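Local coordinates for protein fimbrin (Schizosaccharomyces pombe, PDB 1RT8) that binds actin filaments and crosslinks them through two actin-binding regions, and takes part in cell polarity, cytokinesis, mating and spore formation, at residues A[125-133]-A[249-260]; A[293-303]-A[315-323]. All blocks are in the same frame, centred on the assembly; numbering follows the deposited sequence.

Contact 1 (A[125-133]-A[249-260]). With SO4 (sulfate ion), chain C.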
loop_
_atom_site.group_PDB
_atom_site.type_symbol
_atom_site.label_atom_id
_atom_site.label_comp_id
_atom_site.label_asym_id
_atom_site.label_seq_id
_atom_site.Cartn_x
_atom_site.Cartn_y
_atom_site.Cartn_z
ATOM N N TRP A 125 2.114 -11.279 5.465
ATOM C CA TRP A 125 2.591 -10.344 6.472
ATOM C C TRP A 125 2.464 -8.899 5.983
ATOM O O TRP A 125 2.012 -8.024 6.737
ATOM C CB TRP A 125 4.049 -10.658 6.851
ATOM C CG TRP A 125 4.711 -9.552 7.616
ATOM C CD1 TRP A 125 5.826 -8.863 7.250
ATOM C CD2 TRP A 125 4.253 -8.955 8.841
ATOM N NE1 TRP A 125 6.093 -7.868 8.164
ATOM C CE2 TRP A 125 5.141 -7.902 9.149
ATOM C CE3 TRP A 125 3.178 -9.204 9.700
ATOM C CZ2 TRP A 125 4.986 -7.098 10.282
ATOM C CZ3 TRP A 125 3.023 -8.402 10.831
ATOM C CH2 TRP A 125 3.924 -7.362 11.107
ATOM N N GLN A 126 2.831 -8.641 4.729
ATOM C CA GLN A 126 2.726 -7.276 4.223
ATOM C C GLN A 126 1.279 -6.798 4.285
ATOM O O GLN A 126 1.013 -5.649 4.662
ATOM C CB GLN A 126 3.247 -7.175 2.783
ATOM C CG GLN A 126 4.763 -7.365 2.633
ATOM C CD GLN A 126 5.577 -6.333 3.416
ATOM O OE1 GLN A 126 5.299 -5.129 3.366
ATOM N NE2 GLN A 126 6.593 -6.804 4.135
ATOM N N ILE A 127 0.344 -7.677 3.919
ATOM C CA ILE A 127 -1.076 -7.317 3.958
ATOM C C ILE A 127 -1.532 -7.053 5.401
ATOM O O ILE A 127 -2.196 -6.045 5.665
ATOM C CB ILE A 127 -1.963 -8.415 3.313
ATOM C CG1 ILE A 127 -1.600 -8.559 1.828
ATOM C CG2 ILE A 127 -3.441 -8.045 3.420
ATOM C CD1 ILE A 127 -2.390 -9.629 1.088
ATOM N N ILE A 128 -1.161 -7.940 6.325
ATOM C CA ILE A 128 -1.526 -7.797 7.737
ATOM C C ILE A 128 -0.934 -6.526 8.326
ATOM O O ILE A 128 -1.605 -5.801 9.069
ATOM C CB ILE A 128 -1.029 -8.986 8.588
ATOM C CG1 ILE A 128 -1.838 -10.246 8.266
ATOM C CG2 ILE A 128 -1.158 -8.653 10.081
ATOM C CD1 ILE A 128 -1.381 -11.465 9.036
ATOM N N ARG A 129 0.332 -6.268 8.003
ATOM C CA ARG A 129 1.028 -5.081 8.487
ATOM C C ARG A 129 0.362 -3.807 7.994
ATOM O O ARG A 129 0.203 -2.858 8.753
ATOM C CB ARG A 129 2.493 -5.117 8.043
ATOM C CG ARG A 129 3.271 -3.825 8.275
ATOM C CD ARG A 129 4.757 -4.035 7.989
ATOM N NE ARG A 129 5.543 -2.814 8.129
ATOM C CZ ARG A 129 5.483 -1.787 7.288
ATOM N NH1 ARG A 129 4.669 -1.830 6.239
ATOM N NH2 ARG A 129 6.244 -0.718 7.488
ATOM N N ARG A 130 -0.031 -3.787 6.722
ATOM C CA ARG A 130 -0.681 -2.619 6.151
ATOM C C ARG A 130 -2.001 -2.292 6.854
ATOM O O ARG A 130 -2.399 -1.133 6.923
ATOM C CB ARG A 130 -0.930 -2.833 4.651
ATOM C CG ARG A 130 -1.785 -1.744 3.975
ATOM C CD ARG A 130 -1.140 -0.368 4.078
ATOM N NE ARG A 130 -1.984 0.686 3.510
ATOM C CZ ARG A 130 -3.128 1.111 4.046
ATOM N NH1 ARG A 130 -3.586 0.582 5.176
ATOM N NH2 ARG A 130 -3.827 2.065 3.441
ATOM N N GLY A 131 -2.665 -3.308 7.393
ATOM C CA GLY A 131 -3.938 -3.082 8.059
ATOM C C GLY A 131 -3.894 -2.778 9.549
ATOM O O GLY A 131 -4.867 -2.270 10.104
ATOM N N LEU A 132 -2.766 -3.070 10.191
ATOM C CA LEU A 132 -2.604 -2.859 11.628
ATOM C C LEU A 132 -3.197 -1.594 12.245
ATOM O O LEU A 132 -3.934 -1.686 13.218
ATOM C CB LEU A 132 -1.127 -2.959 12.003
ATOM C CG LEU A 132 -0.491 -4.325 11.752
ATOM C CD1 LEU A 132 0.975 -4.264 12.133
ATOM C CD2 LEU A 132 -1.213 -5.398 12.557
ATOM N N LEU A 133 -2.887 -0.419 11.711
ATOM C CA LEU A 133 -3.437 0.808 12.291
ATOM C C LEU A 133 -4.805 1.241 11.742
ATOM O O LEU A 133 -5.595 1.846 12.461
ATOM C CB LEU A 133 -2.436 1.964 12.157
ATOM C CG LEU A 133 -1.149 1.879 12.995
ATOM C CD1 LEU A 133 -1.495 1.531 14.437
ATOM C CD2 LEU A 133 -0.221 0.825 12.423
ATOM N N LYS A 249 7.912 -8.870 13.670
ATOM C CA LYS A 249 6.540 -8.884 13.182
ATOM C C LYS A 249 5.494 -9.113 14.268
ATOM O O LYS A 249 4.578 -8.303 14.439
ATOM C CB LYS A 249 6.391 -9.955 12.101
ATOM C CG LYS A 249 7.454 -9.886 11.006
ATOM C CD LYS A 249 7.257 -11.000 9.994
ATOM C CE LYS A 249 8.318 -10.964 8.921
ATOM N NZ LYS A 249 8.169 -12.133 8.023
ATOM N N LEU A 250 5.618 -10.216 14.994
ATOM C CA LEU A 250 4.648 -10.520 16.036
ATOM C C LEU A 250 4.631 -9.448 17.119
ATOM O O LEU A 250 3.572 -9.125 17.646
ATOM C CB LEU A 250 4.934 -11.896 16.643
ATOM C CG LEU A 250 4.895 -13.033 15.615
ATOM C CD1 LEU A 250 5.288 -14.353 16.271
ATOM C CD2 LEU A 250 3.507 -13.122 15.009
ATOM N N ASN A 251 5.793 -8.886 17.445
ATOM C CA ASN A 251 5.839 -7.846 18.470
ATOM C C ASN A 251 5.236 -6.547 17.944
ATOM O O ASN A 251 4.567 -5.826 18.680
ATOM C CB ASN A 251 7.280 -7.622 18.958
ATOM C CG ASN A 251 7.671 -8.569 20.088
ATOM O OD1 ASN A 251 7.226 -8.409 21.229
ATOM N ND2 ASN A 251 8.498 -9.560 19.776
ATOM N N LEU A 252 5.452 -6.249 16.670
ATOM C CA LEU A 252 4.886 -5.041 16.086
ATOM C C LEU A 252 3.358 -5.154 16.084
ATOM O O LEU A 252 2.655 -4.222 16.467
ATOM C CB LEU A 252 5.377 -4.858 14.649
ATOM C CG LEU A 252 4.778 -3.666 13.900
ATOM C CD1 LEU A 252 5.333 -2.370 14.482
ATOM C CD2 LEU A 252 5.114 -3.759 12.416
ATOM N N ALA A 253 2.850 -6.304 15.659
ATOM C CA ALA A 253 1.409 -6.515 15.597
ATOM C C ALA A 253 0.795 -6.372 16.989
ATOM O O ALA A 253 -0.243 -5.724 17.161
ATOM C CB ALA A 253 1.107 -7.893 15.008
ATOM N N PHE A 254 1.446 -6.978 17.976
ATOM C CA PHE A 254 1.010 -6.907 19.366
ATOM C C PHE A 254 0.863 -5.437 19.761
ATOM O O PHE A 254 -0.202 -5.011 20.207
ATOM C CB PHE A 254 2.053 -7.585 20.260
ATOM C CG PHE A 254 1.808 -7.417 21.734
ATOM C CD1 PHE A 254 0.811 -8.144 22.378
ATOM C CD2 PHE A 254 2.596 -6.549 22.484
ATOM C CE1 PHE A 254 0.604 -8.012 23.758
ATOM C CE2 PHE A 254 2.400 -6.408 23.860
ATOM C CZ PHE A 254 1.401 -7.145 24.499
ATOM N N VAL A 255 1.933 -4.660 19.587
ATOM C CA VAL A 255 1.915 -3.240 19.929
ATOM C C VAL A 255 0.847 -2.459 19.156
ATOM O O VAL A 255 0.229 -1.540 19.690
ATOM C CB VAL A 255 3.287 -2.572 19.662
ATOM C CG1 VAL A 255 3.197 -1.070 19.923
ATOM C CG2 VAL A 255 4.351 -3.200 20.549
ATOM N N ALA A 256 0.642 -2.817 17.896
ATOM C CA ALA A 256 -0.344 -2.129 17.075
ATOM C C ALA A 256 -1.746 -2.274 17.662
ATOM O O ALA A 256 -2.470 -1.289 17.822
ATOM C CB ALA A 256 -0.311 -2.672 15.646
ATOM N N HIS A 257 -2.122 -3.504 17.987
ATOM C CA HIS A 257 -3.443 -3.763 18.543
ATOM C C HIS A 257 -3.649 -3.061 19.890
ATOM O O HIS A 257 -4.733 -2.540 20.179
ATOM C CB HIS A 257 -3.655 -5.270 18.693
ATOM C CG HIS A 257 -5.003 -5.634 19.229
ATOM N ND1 HIS A 257 -5.258 -5.770 20.577
ATOM C CD2 HIS A 257 -6.182 -5.849 18.600
ATOM C CE1 HIS A 257 -6.536 -6.052 20.755
ATOM N NE2 HIS A 257 -7.119 -6.104 19.572
ATOM N N LEU A 258 -2.602 -3.054 20.708
ATOM C CA LEU A 258 -2.657 -2.421 22.015
ATOM C C LEU A 258 -2.913 -0.934 21.823
ATOM O O LEU A 258 -3.621 -0.302 22.608
ATOM C CB LEU A 258 -1.333 -2.632 22.752
ATOM C CG LEU A 258 -1.233 -2.098 24.178
ATOM C CD1 LEU A 258 -2.292 -2.768 25.055
ATOM C CD2 LEU A 258 0.166 -2.369 24.714
ATOM N N PHE A 259 -2.333 -0.386 20.760
ATOM C CA PHE A 259 -2.486 1.024 20.442
ATOM C C PHE A 259 -3.892 1.335 19.944
ATOM O O PHE A 259 -4.431 2.400 20.235
ATOM C CB PHE A 259 -1.480 1.428 19.369
ATOM C CG PHE A 259 -1.712 2.799 18.807
ATOM C CD1 PHE A 259 -1.266 3.929 19.481
ATOM C CD2 PHE A 259 -2.376 2.960 17.598
ATOM C CE1 PHE A 259 -1.474 5.203 18.955
ATOM C CE2 PHE A 259 -2.587 4.232 17.065
ATOM C CZ PHE A 259 -2.134 5.354 17.744
ATOM N N ASN A 260 -4.486 0.410 19.195
ATOM C CA ASN A 260 -5.825 0.636 18.657
ATOM C C ASN A 260 -6.910 0.596 19.719
ATOM O O ASN A 260 -7.917 1.296 19.610
ATOM C CB ASN A 260 -6.173 -0.390 17.572
ATOM C CG ASN A 260 -5.294 -0.265 16.352
ATOM O OD1 ASN A 260 -4.776 0.813 16.060
ATOM N ND2 ASN A 260 -5.133 -1.362 15.617
HETATM S S SO4 C . 6.739 1.513 4.323
HETATM O O1 SO4 C . 6.458 -0.064 4.570
HETATM O O2 SO4 C . 5.613 2.185 4.941
HETATM O O3 SO4 C . 7.890 1.852 4.841
HETATM O O4 SO4 C . 6.639 1.635 2.892
#
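The side chain of Lys249 lies across one face of the Trp125 indole. Lys249 CB sits over the Trp125 six-membered ring, 3.6 Å from the centroid, a CH-pi contact. Trp125 chi1 of 166° sets the ring beside its own carbonyl carbon and toward Lys249. The extended lysine chain then runs across to the pyrrole part, and Lys249 CG comes 3.6 Å from Trp125 CE2. Lys249 NZ ends 4.6 Å from the centroid of the Trp125 five-membered ring, an off-centre cation-pi contact. The ammonium also has a salt bridge to Glu13 of helix 11-25. Arg129 CB, one turn on from Trp125, lies over the opposite face, toward its rim, so the indole has an aliphatic group on either side.

The apolar contacts continue along the helices. Leu252 CD2 touches the indole at its edge, near the ring plane, 4.0 Å from Trp125 CZ2. Leu132 packs on Ala253 and Ala256, with Leu132 CB 3.7 Å from Ala256 CB. Leu133 CD1 meets Phe259 CD2 at 3.6 Å, the two side chains crossing at about a right angle.

One hydrogen bond links the segments. Asn260 ND2 donates to Leu132 O at 2.7 Å, with an N-H...O angle of 162°. The oxygen lies in the amide plane of Asn260.

Arg129 NH1 and NH2 make weak hydrogen bonds to O1 of a sulfate ion, and NH2 has a salt bridge to Glu163.

Segments 125-131 and 249-260 run roughly parallel, 25° between their axes. They form an interface between the tandem CH domains 1 and 2 of the first actin-binding region.

Contact 2 (A[293-303]-A[315-323])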
loop_
_atom_site.group_PDB
_atom_site.type_symbol
_atom_site.label_atom_id
_atom_site.label_comp_id
_atom_site.label_asym_id
_atom_site.label_seq_id
_atom_site.Cartn_x
_atom_site.Cartn_y
_atom_site.Cartn_z
ATOM N N TRP A 293 3.308 5.512 -7.138
ATOM C CA TRP A 293 4.040 5.201 -8.360
ATOM C C TRP A 293 5.559 5.227 -8.155
ATOM O O TRP A 293 6.247 4.236 -8.408
ATOM C CB TRP A 293 3.652 6.171 -9.479
ATOM C CG TRP A 293 4.421 5.922 -10.738
ATOM C CD1 TRP A 293 4.381 4.800 -11.511
ATOM C CD2 TRP A 293 5.381 6.795 -11.346
ATOM N NE1 TRP A 293 5.261 4.916 -12.563
ATOM C CE2 TRP A 293 5.888 6.131 -12.486
ATOM C CE3 TRP A 293 5.865 8.072 -11.037
ATOM C CZ2 TRP A 293 6.853 6.699 -13.320
ATOM C CZ3 TRP A 293 6.830 8.641 -11.868
ATOM C CH2 TRP A 293 7.314 7.952 -12.996
ATOM N N LEU A 294 6.088 6.357 -7.702
ATOM C CA LEU A 294 7.528 6.452 -7.476
ATOM C C LEU A 294 8.018 5.360 -6.517
ATOM O O LEU A 294 9.066 4.764 -6.748
ATOM C CB LEU A 294 7.894 7.836 -6.924
ATOM C CG LEU A 294 7.853 8.980 -7.942
ATOM C CD1 LEU A 294 7.912 10.327 -7.217
ATOM C CD2 LEU A 294 9.014 8.843 -8.918
ATOM N N ASN A 295 7.266 5.090 -5.448
ATOM C CA ASN A 295 7.686 4.065 -4.496
ATOM C C ASN A 295 7.694 2.704 -5.169
ATOM O O ASN A 295 8.469 1.829 -4.787
ATOM C CB ASN A 295 6.770 4.012 -3.259
ATOM C CG ASN A 295 7.093 5.097 -2.234
ATOM O OD1 ASN A 295 8.173 5.683 -2.251
ATOM N ND2 ASN A 295 6.157 5.351 -1.325
ATOM N N SER A 296 6.843 2.536 -6.179
ATOM C CA SER A 296 6.764 1.273 -6.904
ATOM C C SER A 296 8.048 1.037 -7.689
ATOM O O SER A 296 8.350 -0.093 -8.077
ATOM C CB SER A 296 5.554 1.258 -7.859
ATOM O OG SER A 296 5.856 1.864 -9.107
ATOM N N LEU A 297 8.801 2.105 -7.925
ATOM C CA LEU A 297 10.054 2.015 -8.666
ATOM C C LEU A 297 11.179 1.682 -7.696
ATOM O O LEU A 297 12.356 1.610 -8.081
ATOM C CB LEU A 297 10.355 3.348 -9.331
ATOM C CG LEU A 297 9.322 3.857 -10.322
ATOM C CD1 LEU A 297 9.771 5.204 -10.873
ATOM C CD2 LEU A 297 9.165 2.842 -11.441
ATOM N N ASP A 298 10.807 1.519 -6.429
ATOM C CA ASP A 298 11.725 1.183 -5.346
ATOM C C ASP A 298 12.784 2.229 -4.963
ATOM O O ASP A 298 13.919 1.857 -4.695
ATOM C CB ASP A 298 12.428 -0.152 -5.630
ATOM C CG ASP A 298 12.803 -0.903 -4.346
ATOM O OD1 ASP A 298 12.971 -0.258 -3.298
ATOM O OD2 ASP A 298 12.921 -2.148 -4.392
ATOM N N VAL A 299 12.428 3.520 -4.921
ATOM C CA VAL A 299 13.390 4.565 -4.533
ATOM C C VAL A 299 13.708 4.338 -3.067
ATOM O O VAL A 299 12.803 4.049 -2.304
ATOM C CB VAL A 299 12.832 5.975 -4.775
ATOM C CG1 VAL A 299 12.606 6.161 -6.239
ATOM C CG2 VAL A 299 11.523 6.194 -4.011
ATOM N N THR A 300 14.985 4.446 -2.679
ATOM C CA THR A 300 15.419 4.167 -1.293
ATOM C C THR A 300 14.527 4.617 -0.141
ATOM O O THR A 300 13.657 3.847 0.278
ATOM C CB THR A 300 16.821 4.662 -1.013
ATOM O OG1 THR A 300 17.688 4.241 -2.065
ATOM C CG2 THR A 300 17.323 4.071 0.290
ATOM N N PRO A 301 14.712 5.840 0.406
ATOM C CA PRO A 301 13.787 6.138 1.506
ATOM C C PRO A 301 12.415 6.228 0.901
ATOM O O PRO A 301 12.130 7.206 0.214
ATOM C CB PRO A 301 14.236 7.516 2.025
ATOM C CG PRO A 301 15.532 7.800 1.293
ATOM C CD PRO A 301 15.438 7.046 -0.008
ATOM N N SER A 302 11.580 5.219 1.123
ATOM C CA SER A 302 10.229 5.252 0.573
ATOM C C SER A 302 9.668 6.612 0.916
ATOM O O SER A 302 10.003 7.169 1.961
ATOM C CB SER A 302 9.350 4.201 1.227
ATOM O OG SER A 302 9.951 2.925 1.097
ATOM N N ILE A 303 8.808 7.133 0.054
ATOM C CA ILE A 303 8.207 8.439 0.274
ATOM C C ILE A 303 7.002 8.399 1.212
ATOM O O ILE A 303 6.134 7.527 1.083
ATOM C CB ILE A 303 7.732 9.049 -1.066
ATOM C CG1 ILE A 303 8.908 9.203 -2.023
ATOM C CG2 ILE A 303 7.009 10.372 -0.817
ATOM C CD1 ILE A 303 8.489 9.342 -3.455
ATOM N N ILE A 315 15.530 11.411 -4.750
ATOM C CA ILE A 315 14.434 10.527 -5.127
ATOM C C ILE A 315 14.177 10.615 -6.625
ATOM O O ILE A 315 14.056 9.595 -7.298
ATOM C CB ILE A 315 13.135 10.897 -4.371
ATOM C CG1 ILE A 315 13.313 10.626 -2.875
ATOM C CG2 ILE A 315 11.941 10.129 -4.949
ATOM C CD1 ILE A 315 13.602 9.194 -2.520
ATOM N N LEU A 316 14.098 11.836 -7.148
ATOM C CA LEU A 316 13.862 12.035 -8.574
ATOM C C LEU A 316 14.979 11.417 -9.422
ATOM O O LEU A 316 14.716 10.753 -10.433
ATOM C CB LEU A 316 13.730 13.534 -8.885
ATOM C CG LEU A 316 12.422 14.187 -8.394
ATOM C CD1 LEU A 316 12.492 15.698 -8.510
ATOM C CD2 LEU A 316 11.263 13.657 -9.214
ATOM N N LEU A 317 16.223 11.632 -9.005
ATOM C CA LEU A 317 17.358 11.098 -9.734
ATOM C C LEU A 317 17.322 9.572 -9.753
ATOM O O LEU A 317 17.641 8.956 -10.769
ATOM C CB LEU A 317 18.663 11.623 -9.133
ATOM C CG LEU A 317 18.853 13.127 -9.381
ATOM C CD1 LEU A 317 20.086 13.644 -8.655
ATOM C CD2 LEU A 317 18.961 13.386 -10.874
ATOM N N GLN A 318 16.921 8.959 -8.647
ATOM C CA GLN A 318 16.831 7.503 -8.603
ATOM C C GLN A 318 15.777 7.018 -9.594
ATOM O O GLN A 318 15.995 6.039 -10.304
ATOM C CB GLN A 318 16.463 7.015 -7.209
ATOM C CG GLN A 318 17.576 7.136 -6.188
ATOM C CD GLN A 318 17.097 6.765 -4.800
ATOM O OE1 GLN A 318 16.625 5.651 -4.567
ATOM N NE2 GLN A 318 17.207 7.703 -3.869
ATOM N N ALA A 319 14.640 7.713 -9.634
ATOM C CA ALA A 319 13.544 7.367 -10.530
ATOM C C ALA A 319 14.029 7.336 -11.975
ATOM O O ALA A 319 13.753 6.373 -12.699
ATOM C CB ALA A 319 12.391 8.373 -10.380
ATOM N N TYR A 320 14.752 8.381 -12.390
ATOM C CA TYR A 320 15.282 8.445 -13.755
ATOM C C TYR A 320 16.084 7.198 -14.088
ATOM O O TYR A 320 15.958 6.656 -15.175
ATOM C CB TYR A 320 16.204 9.653 -13.960
ATOM C CG TYR A 320 15.503 10.959 -14.253
ATOM C CD1 TYR A 320 15.488 11.987 -13.305
ATOM C CD2 TYR A 320 14.836 11.169 -15.469
ATOM C CE1 TYR A 320 14.827 13.187 -13.554
ATOM C CE2 TYR A 320 14.166 12.380 -15.724
ATOM C CZ TYR A 320 14.172 13.378 -14.755
ATOM O OH TYR A 320 13.523 14.564 -14.964
ATOM N N ASP A 321 16.921 6.767 -13.147
ATOM C CA ASP A 321 17.773 5.593 -13.330
ATOM C C ASP A 321 16.985 4.289 -13.339
ATOM O O ASP A 321 17.343 3.350 -14.057
ATOM C CB ASP A 321 18.835 5.545 -12.235
ATOM C CG ASP A 321 20.242 5.687 -12.780
ATOM O OD1 ASP A 321 20.408 6.267 -13.873
ATOM O OD2 ASP A 321 21.187 5.232 -12.106
ATOM N N LYS A 322 15.919 4.230 -12.542
ATOM C CA LYS A 322 15.079 3.034 -12.473
ATOM C C LYS A 322 14.319 2.861 -13.777
ATOM O O LYS A 322 14.072 1.742 -14.219
ATOM C CB LYS A 322 14.075 3.146 -11.325
ATOM C CG LYS A 322 14.701 3.232 -9.944
ATOM C CD LYS A 322 15.262 1.896 -9.490
ATOM C CE LYS A 322 15.719 1.978 -8.040
ATOM N NZ LYS A 322 16.243 0.677 -7.537
ATOM N N ILE A 323 13.950 3.982 -14.383
ATOM C CA ILE A 323 13.209 3.984 -15.637
ATOM C C ILE A 323 14.150 3.802 -16.829
ATOM O O ILE A 323 13.789 3.170 -17.821
ATOM C CB ILE A 323 12.426 5.313 -15.805
ATOM C CG1 ILE A 323 11.382 5.442 -14.693
ATOM C CG2 ILE A 323 11.749 5.363 -17.165
ATOM C CD1 ILE A 323 10.669 6.770 -14.677
#
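Gln318 OE1 accepts two hydrogen bonds from Thr300, one from the backbone N and one from the side-chain OG1. Thr300 N lies 2.8 Å from Gln318 OE1, in the carbonyl plane and on a lone pair, with an N-H...O angle of 164°. Thr300 OG1 donates to the same Gln318 OE1 over 3.1 Å, from above that plane. The Gln318 chain is extended beyond CG (chi2 174°), which carries the amide across to the loop. Its NE2 has a weak bond back to Leu314 O.

Asn295, in the last turn of helix 282-296, ties it to Ile303 with a pair of bonds. Asn295 OD1 accepts from Ile303 N at 2.8 Å, and Asn295 ND2 donates to Ile303 O at 3.2 Å. Both bonds use lone pairs in the carbonyl planes.

Lys322 lays its aliphatic chain along Leu297 O, but Lys322 NZ stays 5.4 Å from Asp298 OD2.

Apolar contacts lie beside these bonds. Ala319 CB meets Leu294 CD2 at 3.7 Å. Ile315 touches Val299, Pro301 and Ile303, while Ile323 CD1 reaches Trp293 CH2.

The end of helix 282-296 and the loop after it, with Asp298 at positive phi, thus pack on helix 314-323 inside the third calponin-homology domain, an all-helical fold.

The two contacts lie in different halves of the crosslinking core. Contact 1 falls in the first actin-binding region and contact 2 in the second. Their centres are 26 Å apart and their nearest atoms about 8 Å apart, so they do not touch. They follow in series: helix 248-261 of contact 1 is succeeded by helix 282-296 of contact 2. Contact 1 joins two CH domains, whereas contact 2 is internal to one. Sulfate, probably from the crystallisation liquor, is bound at Arg129 in contact 1, and a sulfate also lies about 4 Å from the Thr300 side chain in contact 2.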